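Local coordinates for sporulation and cell division protein SsgA (Streptomyces sp. Ag82_O1-9, PDB 6SLC) that probably takes part in controlling sporulation-specific cell division, as a member of the SsgA-like protein family of streptomycetes, at residues F73-L78 / K129-A134. Residues are numbered along the deposited sequence; the frame is centred on the assembly and turned at random.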
ATOM      1  N   PHE A  73     -15.364  -6.755   4.705  1.00 46.41           N
ATOM      2  CA  PHE A  73     -16.776  -6.827   5.140  1.00 42.63           C
ATOM      3  C   PHE A  73     -17.655  -6.146   4.101  1.00 42.26           C
ATOM      4  O   PHE A  73     -17.185  -5.205   3.432  1.00 46.67           O
ATOM      5  CB  PHE A  73     -16.979  -6.122   6.474  1.00 45.72           C
ATOM      6  CG  PHE A  73     -16.151  -6.664   7.601  1.00 48.91           C
ATOM      7  CD1 PHE A  73     -16.524  -7.832   8.233  1.00 56.03           C
ATOM      8  CD2 PHE A  73     -15.022  -5.996   8.052  1.00 52.75           C
ATOM      9  CE1 PHE A  73     -15.783  -8.323   9.300  1.00 64.00           C
ATOM     10  CE2 PHE A  73     -14.267  -6.504   9.096  1.00 54.88           C
ATOM     11  CZ  PHE A  73     -14.637  -7.675   9.710  1.00 56.33           C
ATOM     12  N   ALA A  74     -18.900  -6.606   3.979  1.00 42.61           N
ATOM     13  CA  ALA A  74     -19.994  -5.840   3.348  1.00 41.37           C
ATOM     14  C   ALA A  74     -20.252  -4.606   4.212  1.00 39.16           C
ATOM     15  O   ALA A  74     -20.450  -4.762   5.441  1.00 40.52           O
ATOM     16  CB  ALA A  74     -21.230  -6.685   3.210  1.00 45.31           C
ATOM     17  N   ARG A  75     -20.208  -3.417   3.622  1.00 34.95           N
ATOM     18  CA  ARG A  75     -20.550  -2.189   4.376  1.00 38.30           C
ATOM     19  C   ARG A  75     -21.919  -2.398   5.042  1.00 41.96           C
ATOM     20  O   ARG A  75     -22.050  -2.042   6.235  1.00 47.20           O
ATOM     21  CB  ARG A  75     -20.520  -0.950   3.473  1.00 38.18           C
ATOM     22  CG  ARG A  75     -20.926   0.306   4.226  1.00 36.59           C
ATOM     23  CD  ARG A  75     -20.681   1.585   3.492  1.00 40.39           C
ATOM     24  NE  ARG A  75     -21.604   1.770   2.375  1.00 43.49           N
ATOM     25  CZ  ARG A  75     -21.784   2.927   1.747  1.00 45.71           C
ATOM     26  NH1 ARG A  75     -21.143   4.021   2.145  1.00 44.59           N
ATOM     27  NH2 ARG A  75     -22.623   2.990   0.731  1.00 47.82           N
ATOM     28  N   ASP A  76     -22.889  -2.974   4.324  1.00 45.74           N
ATOM     29  CA  ASP A  76     -24.311  -3.099   4.788  1.00 48.45           C
ATOM     30  C   ASP A  76     -24.398  -4.022   6.011  1.00 46.52           C
ATOM     31  O   ASP A  76     -25.287  -3.810   6.836  1.00 59.34           O
ATOM     32  CB  ASP A  76     -25.240  -3.549   3.658  1.00 52.74           C
ATOM     33  CG  ASP A  76     -24.947  -4.941   3.110  1.00 53.69           C
ATOM     34  OD1 ASP A  76     -25.463  -5.900   3.710  1.00 51.41           O
ATOM     35  OD2 ASP A  76     -24.192  -5.047   2.088  1.00 49.15           O
ATOM     36  N   LEU A  77     -23.482  -4.977   6.147  1.00 48.28           N
ATOM     37  CA  LEU A  77     -23.426  -5.898   7.312  1.00 48.44           C
ATOM     38  C   LEU A  77     -22.973  -5.139   8.563  1.00 49.91           C
ATOM     39  O   LEU A  77     -23.567  -5.352   9.622  1.00 49.44           O
ATOM     40  CB  LEU A  77     -22.478  -7.058   6.999  1.00 52.62           C
ATOM     41  CG  LEU A  77     -22.293  -8.049   8.147  1.00 60.81           C
ATOM     42  CD1 LEU A  77     -23.231  -9.230   8.005  1.00 65.22           C
ATOM     43  CD2 LEU A  77     -20.859  -8.524   8.229  1.00 66.25           C
ATOM     44  N   LEU A  78     -21.945  -4.294   8.455  1.00 53.31           N
ATOM     45  CA  LEU A  78     -21.472  -3.464   9.593  1.00 52.10           C
ATOM     46  C   LEU A  78     -22.548  -2.448   9.964  1.00 50.57           C
ATOM     47  O   LEU A  78     -22.794  -2.258  11.169  1.00 49.63           O
ATOM     48  CB  LEU A  78     -20.168  -2.757   9.209  1.00 56.00           C
ATOM     49  CG  LEU A  78     -18.967  -3.680   9.033  1.00 54.00           C
ATOM     50  CD1 LEU A  78     -17.745  -2.883   8.619  1.00 53.61           C
ATOM     51  CD2 LEU A  78     -18.720  -4.471  10.305  1.00 52.35           C
ATOM     52  N   LYS A 129     -20.937   6.830   8.583  1.00 46.22           N
ATOM     53  CA  LYS A 129     -21.628   8.082   8.155  1.00 45.75           C
ATOM     54  C   LYS A 129     -20.744   8.850   7.175  1.00 47.02           C
ATOM     55  O   LYS A 129     -21.281   9.408   6.210  1.00 50.97           O
ATOM     56  CB  LYS A 129     -22.048   8.948   9.339  1.00 52.71           C
ATOM     57  CG  LYS A 129     -23.296   8.447  10.071  1.00 61.05           C
ATOM     58  CD  LYS A 129     -23.768   9.367  11.183  1.00 78.57           C
ATOM     59  CE  LYS A 129     -25.056   8.919  11.850  1.00 89.84           C
ATOM     60  NZ  LYS A 129     -25.323   9.678  13.099  1.00 95.56           N
ATOM     61  N   ARG A 130     -19.430   8.820   7.367  1.00 45.74           N
ATOM     62  CA  ARG A 130     -18.485   9.458   6.418  1.00 47.51           C
ATOM     63  C   ARG A 130     -18.504   8.685   5.094  1.00 44.44           C
ATOM     64  O   ARG A 130     -18.523   9.334   4.032  1.00 48.24           O
ATOM     65  CB  ARG A 130     -17.107   9.598   7.073  1.00 51.00           C
ATOM     66  CG  ARG A 130     -17.099  10.636   8.188  1.00 50.37           C
ATOM     67  CD  ARG A 130     -15.843  10.614   9.025  1.00 51.24           C
ATOM     68  NE  ARG A 130     -14.725  10.751   8.106  1.00 51.52           N
ATOM     69  CZ  ARG A 130     -13.642   9.982   8.096  1.00 53.91           C
ATOM     70  NH1 ARG A 130     -13.467   9.051   9.030  1.00 58.10           N
ATOM     71  NH2 ARG A 130     -12.739  10.177   7.151  1.00 48.29           N
ATOM     72  N   THR A 131     -18.567   7.352   5.127  1.00 44.18           N
ATOM     73  CA  THR A 131     -18.668   6.546   3.877  1.00 45.87           C
ATOM     74  C   THR A 131     -19.997   6.849   3.186  1.00 41.66           C
ATOM     75  O   THR A 131     -20.015   6.908   1.957  1.00 40.77           O
ATOM     76  CB  THR A 131     -18.483   5.042   4.101  1.00 45.71           C
ATOM     77  OG1 THR A 131     -19.687   4.486   4.626  1.00 42.68           O
ATOM     78  CG2 THR A 131     -17.301   4.740   4.999  1.00 44.91           C
ATOM     79  N   ASP A 132     -21.060   7.069   3.950  1.00 42.84           N
ATOM     80  CA  ASP A 132     -22.409   7.373   3.398  1.00 49.96           C
ATOM     81  C   ASP A 132     -22.419   8.746   2.722  1.00 50.50           C
ATOM     82  O   ASP A 132     -23.145   8.897   1.729  1.00 48.70           O
ATOM     83  CB  ASP A 132     -23.482   7.351   4.483  1.00 50.38           C
ATOM     84  CG  ASP A 132     -23.681   5.982   5.105  1.00 50.25           C
ATOM     85  OD1 ASP A 132     -23.165   4.981   4.527  1.00 52.75           O
ATOM     86  OD2 ASP A 132     -24.350   5.915   6.153  1.00 50.01           O
ATOM     87  N   ALA A 133     -21.643   9.707   3.227  1.00 46.74           N
ATOM     88  CA  ALA A 133     -21.525  11.034   2.592  1.00 47.31           C
ATOM     89  C   ALA A 133     -20.812  10.893   1.237  1.00 49.72           C
ATOM     90  O   ALA A 133     -21.170  11.606   0.304  1.00 54.83           O
ATOM     91  CB  ALA A 133     -20.823  11.990   3.515  1.00 46.28           C
ATOM     92  N   ALA A 134     -19.853   9.980   1.116  1.00 48.09           N
ATOM     93  CA  ALA A 134     -19.123   9.700  -0.146  1.00 52.65           C
ATOM     94  C   ALA A 134     -20.018   8.927  -1.121  1.00 51.95           C
ATOM     95  O   ALA A 134     -20.071   9.305  -2.297  1.00 48.36           O
ATOM     96  CB  ALA A 134     -17.863   8.922   0.147  1.00 54.89           C
TER
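A buried polar link joins the first turn of helix 75-81 to the last turns of helix 121-134, with Arg75 reaching across to Thr131 and Asp132. The two backbones stay well apart, the CA atoms of Arg75 and Thr131 being 8.9 Å from each other, and from 73-78 only Arg75 touches the other segment; 115 Å² of surface is buried in all. Arg75 leaves its helix with CG anti to the backbone N and bends at chi3, which carries NH1 to the Thr131 hydroxyl. NH1 donates a hydrogen bond of 2.9 Å to Thr131 OG1; at 158° it is fairly straight, and OG1 lies only 11° out of the guanidinium plane. Further back along the chain, Arg75 CD also lies against the hydroxyl, 3.3 Å from Thr131 OG1. In this largely antiparallel, barrel-like fold, Arg75 follows directly on strand 67-74, outermost in the sheet of this chain, while the helix carrying Thr131 comes after strand 114-120; the link therefore ties together elements far apart in sequence. Asp132 OD1 approaches differently, over one guanidinium face and 3.3 Å from Arg75 NH1. The carboxylate plane is turned 75° from the guanidinium, and no N-H points at OD1, so the salt bridge rests on charge alone, without a directed hydrogen bond. Thr131 OG1 is also hydrogen-bonded to Leu128 O, one helical turn back. Arg75 NH2 is held by Val135 O and by a salt bridge to Glu140, beyond the helix end.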